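Local coordinates for uncharacterized protein (Bacteroides thetaiotaomicron, PDB 4QNI) that is of unknown function but probably serves as an auxiliary nutrient-binding protein, pairing an N-terminal DUF4973 domain with a BT_3044-like C-terminal domain, at residues R230-I235 with E255-E260; Y294-I299 with Y308-T313. All blocks are in the same frame, centred on the assembly; numbering follows the deposited sequence.

Interaction 1: residues R230-I235 with E255-E260. With EDO (1,2-ethanediol), chain G.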
loop_
_atom_site.group_PDB
_atom_site.type_symbol
_atom_site.label_atom_id
_atom_site.label_comp_id
_atom_site.label_asym_id
_atom_site.label_seq_id
_atom_site.Cartn_x
_atom_site.Cartn_y
_atom_site.Cartn_z
ATOM N N ARG A 230 12.664 -26.434 18.073
ATOM C CA ARG A 230 13.783 -25.495 18.365
ATOM C C ARG A 230 14.706 -25.931 19.499
ATOM O O ARG A 230 15.932 -25.973 19.347
ATOM C CB ARG A 230 13.219 -24.135 18.892
ATOM C CG ARG A 230 12.576 -23.221 17.928
ATOM C CD ARG A 230 12.347 -21.833 18.484
ATOM N NE ARG A 230 11.603 -21.724 19.738
ATOM C CZ ARG A 230 10.276 -21.750 19.842
ATOM N NH1 ARG A 230 9.523 -21.993 18.778
ATOM N NH2 ARG A 230 9.698 -21.602 21.020
ATOM N N ARG A 231 14.076 -26.111 20.692
ATOM C CA ARG A 231 14.686 -26.329 22.010
ATOM C C ARG A 231 15.642 -27.533 22.037
ATOM O O ARG A 231 16.568 -27.561 22.852
ATOM C CB ARG A 231 13.587 -26.447 23.088
ATOM C CG ARG A 231 12.720 -25.173 23.222
ATOM C CD ARG A 231 11.453 -25.442 24.021
ATOM N NE ARG A 231 10.592 -24.270 24.217
ATOM C CZ ARG A 231 9.629 -23.874 23.377
ATOM N NH1 ARG A 231 9.450 -24.497 22.216
ATOM N NH2 ARG A 231 8.868 -22.820 23.675
ATOM N N LYS A 232 15.448 -28.491 21.122
ATOM C CA LYS A 232 16.315 -29.659 20.985
ATOM C C LYS A 232 17.637 -29.285 20.267
ATOM O O LYS A 232 18.582 -30.072 20.297
ATOM C CB LYS A 232 15.580 -30.762 20.173
ATOM C CG LYS A 232 15.037 -31.941 20.980
ATOM C CD LYS A 232 14.420 -33.057 20.085
ATOM C CE LYS A 232 15.421 -34.075 19.544
ATOM N NZ LYS A 232 14.762 -35.302 19.003
ATOM N N TYR A 233 17.701 -28.094 19.627
ATOM C CA TYR A 233 18.845 -27.704 18.794
ATOM C C TYR A 233 19.566 -26.379 19.194
ATOM O O TYR A 233 19.964 -25.619 18.302
ATOM C CB TYR A 233 18.360 -27.627 17.336
ATOM C CG TYR A 233 17.734 -28.929 16.883
ATOM C CD1 TYR A 233 18.527 -30.023 16.535
ATOM C CD2 TYR A 233 16.349 -29.089 16.852
ATOM C CE1 TYR A 233 17.961 -31.231 16.148
ATOM C CE2 TYR A 233 15.771 -30.299 16.467
ATOM C CZ TYR A 233 16.581 -31.368 16.124
ATOM O OH TYR A 233 16.028 -32.570 15.755
ATOM N N LYS A 234 19.834 -26.156 20.504
ATOM C CA LYS A 234 20.556 -24.940 20.929
ATOM C C LYS A 234 22.080 -25.143 20.948
ATOM O O LYS A 234 22.594 -26.029 21.645
ATOM C CB LYS A 234 20.081 -24.439 22.299
ATOM C CG LYS A 234 18.610 -24.027 22.295
ATOM C CD LYS A 234 18.039 -23.997 23.697
ATOM C CE LYS A 234 18.327 -22.705 24.419
ATOM N NZ LYS A 234 17.976 -22.838 25.844
ATOM N N ILE A 235 22.799 -24.285 20.204
ATOM C CA ILE A 235 24.261 -24.318 20.131
ATOM C C ILE A 235 24.802 -23.078 20.872
ATOM O O ILE A 235 24.570 -21.953 20.443
ATOM C CB ILE A 235 24.758 -24.396 18.650
ATOM C CG1 ILE A 235 24.098 -25.555 17.848
ATOM C CG2 ILE A 235 26.293 -24.440 18.582
ATOM C CD1 ILE A 235 24.138 -27.052 18.476
ATOM N N GLU A 255 24.584 -35.507 22.993
ATOM C CA GLU A 255 24.354 -36.936 22.730
ATOM C C GLU A 255 23.038 -37.212 21.988
ATOM O O GLU A 255 22.982 -38.128 21.166
ATOM C CB GLU A 255 24.387 -37.771 24.031
ATOM C CG GLU A 255 25.637 -37.591 24.882
ATOM C CD GLU A 255 26.955 -37.959 24.226
ATOM O OE1 GLU A 255 27.287 -39.167 24.187
ATOM O OE2 GLU A 255 27.665 -37.035 23.763
ATOM N N GLU A 256 22.001 -36.426 22.275
ATOM C CA GLU A 256 20.691 -36.578 21.668
ATOM C C GLU A 256 20.698 -36.237 20.163
ATOM O O GLU A 256 20.105 -36.977 19.368
ATOM C CB GLU A 256 19.677 -35.700 22.414
ATOM C CG GLU A 256 18.235 -35.908 21.973
ATOM C CD GLU A 256 17.185 -35.082 22.690
ATOM O OE1 GLU A 256 17.547 -34.096 23.372
ATOM O OE2 GLU A 256 15.987 -35.424 22.558
ATOM N N ILE A 257 21.375 -35.134 19.775
ATOM C CA ILE A 257 21.377 -34.644 18.400
ATOM C C ILE A 257 22.699 -34.978 17.676
ATOM O O ILE A 257 22.978 -34.449 16.594
ATOM C CB ILE A 257 21.020 -33.128 18.378
ATOM C CG1 ILE A 257 22.106 -32.235 19.008
ATOM C CG2 ILE A 257 19.636 -32.878 19.026
ATOM C CD1 ILE A 257 21.991 -30.689 18.532
ATOM N N GLY A 258 23.465 -35.894 18.261
ATOM C CA GLY A 258 24.741 -36.358 17.719
ATOM C C GLY A 258 25.702 -35.239 17.374
ATOM O O GLY A 258 26.329 -35.259 16.313
ATOM N N PHE A 259 25.747 -34.215 18.243
ATOM C CA PHE A 259 26.579 -33.023 18.096
ATOM C C PHE A 259 28.034 -33.421 18.160
ATOM O O PHE A 259 28.413 -34.272 18.969
ATOM C CB PHE A 259 26.232 -31.965 19.168
ATOM C CG PHE A 259 27.056 -30.700 19.109
ATOM C CD1 PHE A 259 26.731 -29.680 18.219
ATOM C CD2 PHE A 259 28.159 -30.530 19.938
ATOM C CE1 PHE A 259 27.496 -28.514 18.162
ATOM C CE2 PHE A 259 28.916 -29.351 19.889
ATOM C CZ PHE A 259 28.577 -28.353 19.004
ATOM N N GLU A 260 28.829 -32.860 17.243
ATOM C CA GLU A 260 30.253 -33.137 17.118
ATOM C C GLU A 260 30.979 -31.912 16.616
ATOM O O GLU A 260 30.633 -31.358 15.581
ATOM C CB GLU A 260 30.499 -34.317 16.157
ATOM C CG GLU A 260 30.488 -35.683 16.822
ATOM C CD GLU A 260 31.810 -36.171 17.387
ATOM O OE1 GLU A 260 32.799 -36.244 16.621
ATOM O OE2 GLU A 260 31.838 -36.546 18.582
HETATM C C1 EDO G . 20.137 -21.269 27.922
HETATM O O1 EDO G . 19.311 -20.521 27.039
HETATM C C2 EDO G . 19.981 -20.761 29.373
HETATM O O2 EDO G . 18.800 -21.310 29.951
#

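Interaction 2: residues Y294-I299 with Y308-T313. With EDO (1,2-ethanediol), chain E.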
loop_
_atom_site.group_PDB
_atom_site.type_symbol
_atom_site.label_atom_id
_atom_site.label_comp_id
_atom_site.label_asym_id
_atom_site.label_seq_id
_atom_site.Cartn_x
_atom_site.Cartn_y
_atom_site.Cartn_z
ATOM N N TYR A 294 31.002 -27.542 12.975
ATOM C CA TYR A 294 30.353 -28.588 13.757
ATOM C C TYR A 294 29.354 -29.398 12.910
ATOM O O TYR A 294 28.938 -29.004 11.802
ATOM C CB TYR A 294 29.682 -28.036 15.041
ATOM C CG TYR A 294 28.488 -27.142 14.808
ATOM C CD1 TYR A 294 27.208 -27.677 14.664
ATOM C CD2 TYR A 294 28.614 -25.760 14.833
ATOM C CE1 TYR A 294 26.095 -26.856 14.470
ATOM C CE2 TYR A 294 27.515 -24.927 14.618
ATOM C CZ TYR A 294 26.252 -25.480 14.462
ATOM O OH TYR A 294 25.162 -24.672 14.281
ATOM N N TYR A 295 28.986 -30.544 13.479
ATOM C CA TYR A 295 28.044 -31.509 12.943
ATOM C C TYR A 295 26.901 -31.773 13.925
ATOM O O TYR A 295 27.144 -31.837 15.130
ATOM C CB TYR A 295 28.759 -32.828 12.694
ATOM C CG TYR A 295 29.830 -32.801 11.640
ATOM C CD1 TYR A 295 31.147 -32.480 11.967
ATOM C CD2 TYR A 295 29.568 -33.234 10.345
ATOM C CE1 TYR A 295 32.161 -32.515 11.008
ATOM C CE2 TYR A 295 30.577 -33.307 9.390
ATOM C CZ TYR A 295 31.871 -32.929 9.720
ATOM O OH TYR A 295 32.867 -32.991 8.783
ATOM N N PHE A 296 25.685 -32.024 13.418
ATOM C CA PHE A 296 24.550 -32.406 14.265
ATOM C C PHE A 296 23.514 -33.147 13.435
ATOM O O PHE A 296 23.485 -32.997 12.212
ATOM C CB PHE A 296 23.914 -31.182 14.977
ATOM C CG PHE A 296 22.988 -30.360 14.118
ATOM C CD1 PHE A 296 23.491 -29.421 13.227
ATOM C CD2 PHE A 296 21.605 -30.528 14.198
ATOM C CE1 PHE A 296 22.634 -28.664 12.430
ATOM C CE2 PHE A 296 20.747 -29.774 13.395
ATOM C CZ PHE A 296 21.268 -28.836 12.527
ATOM N N ASN A 297 22.618 -33.879 14.111
ATOM C CA ASN A 297 21.529 -34.608 13.474
ATOM C C ASN A 297 20.209 -33.886 13.656
ATOM O O ASN A 297 19.796 -33.620 14.790
ATOM C CB ASN A 297 21.400 -36.028 14.049
ATOM C CG ASN A 297 22.596 -36.925 13.850
ATOM O OD1 ASN A 297 23.240 -36.925 12.801
ATOM N ND2 ASN A 297 22.873 -37.767 14.835
ATOM N N TYR A 298 19.553 -33.541 12.552
ATOM C CA TYR A 298 18.218 -32.980 12.616
ATOM C C TYR A 298 17.259 -34.168 12.432
ATOM O O TYR A 298 17.497 -35.010 11.557
ATOM C CB TYR A 298 17.978 -31.855 11.597
ATOM C CG TYR A 298 16.564 -31.330 11.675
ATOM C CD1 TYR A 298 16.107 -30.670 12.812
ATOM C CD2 TYR A 298 15.644 -31.585 10.657
ATOM C CE1 TYR A 298 14.775 -30.281 12.938
ATOM C CE2 TYR A 298 14.316 -31.161 10.758
ATOM C CZ TYR A 298 13.886 -30.518 11.904
ATOM O OH TYR A 298 12.577 -30.111 12.023
ATOM N N ILE A 299 16.218 -34.264 13.299
ATOM C CA ILE A 299 15.249 -35.356 13.276
ATOM C C ILE A 299 13.852 -34.752 13.002
ATOM O O ILE A 299 13.204 -34.253 13.929
ATOM C CB ILE A 299 15.319 -36.229 14.586
ATOM C CG1 ILE A 299 16.767 -36.736 14.884
ATOM C CG2 ILE A 299 14.368 -37.422 14.529
ATOM C CD1 ILE A 299 17.494 -35.937 15.978
ATOM N N TYR A 308 23.771 -32.776 9.446
ATOM C CA TYR A 308 24.281 -31.550 8.839
ATOM C C TYR A 308 25.674 -31.221 9.278
ATOM O O TYR A 308 26.031 -31.467 10.429
ATOM C CB TYR A 308 23.388 -30.360 9.191
ATOM C CG TYR A 308 22.069 -30.362 8.462
ATOM C CD1 TYR A 308 21.977 -29.902 7.153
ATOM C CD2 TYR A 308 20.907 -30.801 9.086
ATOM C CE1 TYR A 308 20.763 -29.877 6.481
ATOM C CE2 TYR A 308 19.684 -30.785 8.422
ATOM C CZ TYR A 308 19.616 -30.321 7.115
ATOM O OH TYR A 308 18.425 -30.288 6.429
ATOM N N HIS A 309 26.458 -30.650 8.348
ATOM C CA HIS A 309 27.762 -30.076 8.584
ATOM C C HIS A 309 27.614 -28.560 8.436
ATOM O O HIS A 309 27.339 -28.060 7.346
ATOM C CB HIS A 309 28.850 -30.654 7.664
ATOM C CG HIS A 309 30.245 -30.208 8.018
ATOM N ND1 HIS A 309 31.327 -30.537 7.220
ATOM C CD2 HIS A 309 30.693 -29.485 9.076
ATOM C CE1 HIS A 309 32.388 -30.003 7.810
ATOM N NE2 HIS A 309 32.053 -29.354 8.926
ATOM N N VAL A 310 27.736 -27.847 9.552
ATOM C CA VAL A 310 27.624 -26.384 9.647
ATOM C C VAL A 310 29.041 -25.849 9.759
ATOM O O VAL A 310 29.776 -26.279 10.653
ATOM C CB VAL A 310 26.739 -26.003 10.861
ATOM C CG1 VAL A 310 26.569 -24.490 10.989
ATOM C CG2 VAL A 310 25.388 -26.723 10.790
ATOM N N LYS A 311 29.446 -24.940 8.844
ATOM C CA LYS A 311 30.823 -24.461 8.811
ATOM C C LYS A 311 30.954 -23.060 8.208
ATOM O O LYS A 311 30.229 -22.722 7.272
ATOM C CB LYS A 311 31.663 -25.458 7.989
ATOM C CG LYS A 311 33.156 -25.246 7.993
ATOM C CD LYS A 311 33.794 -26.275 7.119
ATOM C CE LYS A 311 35.267 -26.049 6.918
ATOM N NZ LYS A 311 35.870 -27.134 6.088
ATOM N N GLY A 312 31.908 -22.278 8.728
ATOM C CA GLY A 312 32.174 -20.945 8.232
ATOM C C GLY A 312 32.341 -19.841 9.252
ATOM O O GLY A 312 32.795 -20.048 10.392
ATOM N N THR A 313 31.996 -18.633 8.790
ATOM C CA THR A 313 32.113 -17.375 9.505
ATOM C C THR A 313 30.751 -16.790 9.765
ATOM O O THR A 313 29.901 -16.776 8.871
ATOM C CB THR A 313 32.952 -16.385 8.651
ATOM O OG1 THR A 313 34.178 -16.996 8.322
ATOM C CG2 THR A 313 33.245 -15.039 9.359
HETATM C C1 EDO E . 25.263 -20.926 13.842
HETATM O O1 EDO E . 25.570 -22.154 14.472
HETATM C C2 EDO E . 25.380 -21.067 12.335
HETATM O O2 EDO E . 24.329 -21.876 11.841
#

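Interaction 1: residues R230-I235 with E255-E260
Y233 and I257 are the residues whose CA atoms come nearest across the contact, 7.4 Å apart, and no hydrogen bond joins the two segments. The setting is the ten-stranded antiparallel sheet of the C-terminal BT_3044-like domain: 230-235 makes a short 3-10 turn, with Y233 N bonded to R230 O, before entering strand 234-240, while 255-260 is the end of a loop and the first residue of strand 260-275. Packing of side chains therefore carries the contact, and I257 is its wedge. Its CG2 lies 3.3 Å from K232 O and 3.7 Å from Y233 CE1, meeting the tyrosine ring obliquely. With CG1 set between the backbone N and the carbonyl carbon (chi1 68°), CG2 is left beside the N and CD1 reaches toward I235. Y233 itself is fixed at its far end, where OH bonds to the backbone N of I299, and K232 CB lies over one face of its ring, displaced toward the rim. Nearer the surface, K232 and E256 cross at about a right angle in a long salt bridge, NZ to OE2 3.8 Å, while E256 OE1 bonds to N253. A leucine in place of K232 would probably leave the E256 carboxylate without its charged mate across the contact. Deeper in, I235 CD1 sits obliquely against the F259 ring, 3.7 Å from both CD1 and CE1.

Interaction 2: residues Y294-I299 with Y308-T313
Y295 and H309 stack face to face, ring centroids 3.9 Å apart and planes at 16°, with CD2 of the histidine above the centre of the tyrosine ring and CZ of the tyrosine above that of the imidazole. At the edge of the imidazole lies the carbonyl O of Y294. The histidine is also gripped at both nitrogens, NE2 by D293 and ND1 by E196, which would fix its rotation. On the other face of the sheet, V310 CB rests over the Y294 ring, 3.8 Å from its centroid and 19° off the normal, a CH-pi contact; O1 of an ethanediol lies at that ring's edge, 2.6 Å from Y294 OH and hydrogen-bonded to it. These groups belong to a beta hairpin, strands 282-298 and 306-321, in which Y294-V310 and F296-Y308 are hydrogen-bonded pairs and Y295-H309 is the non-hydrogen-bonded pair between them. With CG of F296 set between the backbone N and the carbonyl carbon (chi1 79°), the ring brings CE1 to 3.7 Å from Y308 CB and takes V310 CG2 at its edge. Beyond it, Y298 CB meets the edge of the Y308 ring, and P280 of a second subunit packs on both tyrosines.

Followed from the N terminus, the chain makes these two contacts in series. Interaction 1 closes first, bringing the loop before strand 260-275 back to the start of strand 234-240 around the intervening strand 244-250. The chain then runs out along 260-275 and returns on 282-298, and interaction 2 closes the following hairpin, 282-298 with 306-321; the two loops neither nest nor cross. What joins them is backbone hydrogen bonding, from the loop at I257 O to N297 N (2.6 Å) and from the strand start at E260 O to Y295 N (2.8 Å), both probable. Y233 also packs against Y298, CZ to CD1 3.4 Å. Interaction 1 thus ties a strand start to a loop, interaction 2 neighbouring strands of the same sheet.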